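Gram-negative insecticidal protein (Chromobacterium piscinae, PDB 6FBM) acts as an insecticidal toxin of the MACPF family and probably works by assembling into pores in target cell membranes. Local coordinates at residues N26-S31 against F101-S106. Residues are numbered along the deposited sequence; the frame is centred on the assembly and turned at random.
Sequences NGLYAS and FSASLS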
ATOM      1  N   ASN A  26       4.332  40.373  -3.811  1.00 17.40           N
ATOM      2  CA  ASN A  26       3.227  40.694  -4.722  1.00 17.77           C
ATOM      3  C   ASN A  26       2.467  39.468  -5.191  1.00 18.26           C
ATOM      4  O   ASN A  26       1.623  39.596  -6.058  1.00 18.32           O
ATOM      5  CB  ASN A  26       3.752  41.509  -5.920  1.00 17.85           C
ATOM      6  CG  ASN A  26       4.279  42.870  -5.500  1.00 17.75           C
ATOM      7  OD1 ASN A  26       3.683  43.522  -4.668  1.00 18.73           O
ATOM      8  ND2 ASN A  26       5.420  43.280  -6.042  1.00 18.81           N
ATOM      9  N   GLY A  27       2.728  38.306  -4.587  1.00 17.82           N
ATOM     10  CA  GLY A  27       2.150  37.032  -5.033  1.00 17.80           C
ATOM     11  C   GLY A  27       0.914  36.646  -4.236  1.00 18.48           C
ATOM     12  O   GLY A  27       0.016  37.469  -4.037  1.00 18.72           O
ATOM     13  N   LEU A  28       0.847  35.399  -3.776  1.00 18.43           N
ATOM     14  CA  LEU A  28      -0.284  34.972  -2.948  1.00 18.73           C
ATOM     15  C   LEU A  28       0.006  35.258  -1.483  1.00 18.40           C
ATOM     16  O   LEU A  28       1.149  35.488  -1.108  1.00 18.66           O
ATOM     17  CB  LEU A  28      -0.579  33.488  -3.138  1.00 19.67           C
ATOM     18  CG  LEU A  28      -0.779  32.988  -4.573  1.00 20.80           C
ATOM     19  CD1 LEU A  28      -1.057  31.495  -4.499  1.00 20.56           C
ATOM     20  CD2 LEU A  28      -1.895  33.725  -5.333  1.00 21.50           C
ATOM     21  N   TYR A  29      -1.043  35.273  -0.670  1.00 18.00           N
ATOM     22  CA  TYR A  29      -0.899  35.449   0.762  1.00 18.05           C
ATOM     23  C   TYR A  29      -0.422  34.111   1.350  1.00 16.07           C
ATOM     24  O   TYR A  29      -1.042  33.097   1.166  1.00 13.90           O
ATOM     25  CB  TYR A  29      -2.221  35.884   1.403  1.00 19.71           C
ATOM     26  CG  TYR A  29      -2.180  35.986   2.913  1.00 22.02           C
ATOM     27  CD1 TYR A  29      -1.798  37.161   3.540  1.00 24.30           C
ATOM     28  CD2 TYR A  29      -2.515  34.887   3.717  1.00 24.27           C
ATOM     29  CE1 TYR A  29      -1.752  37.251   4.925  1.00 26.67           C
ATOM     30  CE2 TYR A  29      -2.455  34.964   5.097  1.00 24.56           C
ATOM     31  CZ  TYR A  29      -2.090  36.143   5.703  1.00 26.37           C
ATOM     32  OH  TYR A  29      -2.040  36.245   7.082  1.00 26.45           O
ATOM     33  N   ALA A  30       0.708  34.168   2.044  1.00 15.79           N
ATOM     34  CA  ALA A  30       1.245  33.056   2.827  1.00 15.89           C
ATOM     35  C   ALA A  30       0.978  31.699   2.193  1.00 14.98           C
ATOM     36  O   ALA A  30       0.222  30.872   2.716  1.00 13.22           O
ATOM     37  CB  ALA A  30       0.717  33.099   4.252  1.00 15.50           C
ATOM     38  N   SER A  31       1.599  31.513   1.036  1.00 15.33           N
ATOM     39  CA  SER A  31       1.500  30.269   0.300  1.00 16.32           C
ATOM     40  C   SER A  31       2.889  29.853  -0.158  1.00 16.66           C
ATOM     41  O   SER A  31       3.691  30.705  -0.525  1.00 14.92           O
ATOM     42  CB  SER A  31       0.614  30.443  -0.929  1.00 16.05           C
ATOM     43  OG  SER A  31       0.731  29.335  -1.771  1.00 16.17           O
ATOM     44  N   PHE A 101       0.438  41.201  -1.902  1.00 18.49           N
ATOM     45  CA  PHE A 101      -0.310  40.003  -2.288  1.00 18.05           C
ATOM     46  C   PHE A 101      -1.328  40.244  -3.405  1.00 18.36           C
ATOM     47  O   PHE A 101      -2.429  39.700  -3.380  1.00 16.74           O
ATOM     48  CB  PHE A 101      -0.976  39.366  -1.056  1.00 16.77           C
ATOM     49  CG  PHE A 101      -0.082  39.308   0.142  1.00 16.73           C
ATOM     50  CD1 PHE A 101       1.191  38.739   0.055  1.00 16.38           C
ATOM     51  CD2 PHE A 101      -0.489  39.834   1.355  1.00 16.66           C
ATOM     52  CE1 PHE A 101       2.027  38.701   1.158  1.00 15.88           C
ATOM     53  CE2 PHE A 101       0.350  39.790   2.470  1.00 16.57           C
ATOM     54  CZ  PHE A 101       1.614  39.229   2.366  1.00 15.85           C
ATOM     55  N   SER A 102      -0.930  41.036  -4.399  1.00 20.73           N
ATOM     56  CA  SER A 102      -1.825  41.397  -5.525  1.00 21.17           C
ATOM     57  C   SER A 102      -2.284  40.184  -6.335  1.00 21.33           C
ATOM     58  O   SER A 102      -3.391  40.188  -6.854  1.00 22.80           O
ATOM     59  CB  SER A 102      -1.186  42.461  -6.442  1.00 21.01           C
ATOM     60  OG  SER A 102      -0.775  43.603  -5.699  1.00 21.65           O
ATOM     61  N   ALA A 103      -1.471  39.133  -6.419  1.00 21.55           N
ATOM     62  CA  ALA A 103      -1.868  37.949  -7.184  1.00 20.86           C
ATOM     63  C   ALA A 103      -3.026  37.172  -6.539  1.00 21.04           C
ATOM     64  O   ALA A 103      -3.747  36.466  -7.230  1.00 20.22           O
ATOM     65  CB  ALA A 103      -0.667  37.038  -7.410  1.00 21.57           C
ATOM     66  N   SER A 104      -3.232  37.318  -5.232  1.00 21.28           N
ATOM     67  CA  SER A 104      -4.356  36.655  -4.552  1.00 21.15           C
ATOM     68  C   SER A 104      -5.716  37.214  -4.965  1.00 20.32           C
ATOM     69  O   SER A 104      -6.709  36.487  -4.929  1.00 19.72           O
ATOM     70  CB  SER A 104      -4.208  36.769  -3.047  1.00 21.87           C
ATOM     71  OG  SER A 104      -4.316  38.134  -2.666  1.00 21.62           O
ATOM     72  N   LEU A 105      -5.755  38.481  -5.369  1.00 19.52           N
ATOM     73  CA  LEU A 105      -6.999  39.102  -5.854  1.00 19.38           C
ATOM     74  C   LEU A 105      -7.719  38.287  -6.913  1.00 18.30           C
ATOM     75  O   LEU A 105      -8.922  38.077  -6.802  1.00 19.16           O
ATOM     76  CB  LEU A 105      -6.754  40.505  -6.402  1.00 19.49           C
ATOM     77  CG  LEU A 105      -6.360  41.550  -5.370  1.00 19.77           C
ATOM     78  CD1 LEU A 105      -5.956  42.816  -6.103  1.00 20.79           C
ATOM     79  CD2 LEU A 105      -7.495  41.838  -4.415  1.00 19.33           C
ATOM     80  N   SER A 106      -7.001  37.843  -7.933  1.00 17.62           N
ATOM     81  CA  SER A 106      -7.624  37.054  -9.005  1.00 17.73           C
ATOM     82  C   SER A 106      -7.823  35.605  -8.622  1.00 17.46           C
ATOM     83  O   SER A 106      -8.599  34.912  -9.246  1.00 17.99           O
ATOM     84  CB  SER A 106      -6.856  37.181 -10.317  1.00 17.06           C
ATOM     85  OG  SER A 106      -7.106  38.460 -10.841  1.00 16.62           O
TER
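Over one face of the Phe101 ring lies Tyr29: its CA sits 4.2 Å from the Phe101 ring centroid, close to the normal, and its own ring turns an edge to the same phenyl. The two planes stand at 84°, a T-shaped pair in which Tyr29 CD1 comes within 3.6 Å of Phe101 CE2. Tyr29 reaches this place with CG anti to the backbone N (chi1 176°), while its OH hydrogen-bonds Asp274 and Arg125 makes a cation-pi contact with the Tyr29 ring. At the edge of the Phe101 ring, near its plane, is Gly27 O. Ala103 N donates to Asn26 O at 3.1 Å, from above the carbonyl plane, whereas Gly27 O accepts weak hydrogen bonds from Ala103 N and Ser104 N and a CA-H contact from Phe101. Leu28 CD2 packs on Ala103 CB at 4.1 Å. Ser104 OG turns back to Phe101 O at 2.6 Å, in the carbonyl plane. The loop between strands 21-23 and 35-39 is thus joined to the 101-106 segment of this MACPF protein in two ways: its carbonyls meet the amides of Ala103 and Ser104, and the buried aromatic pair adds apolar packing alongside.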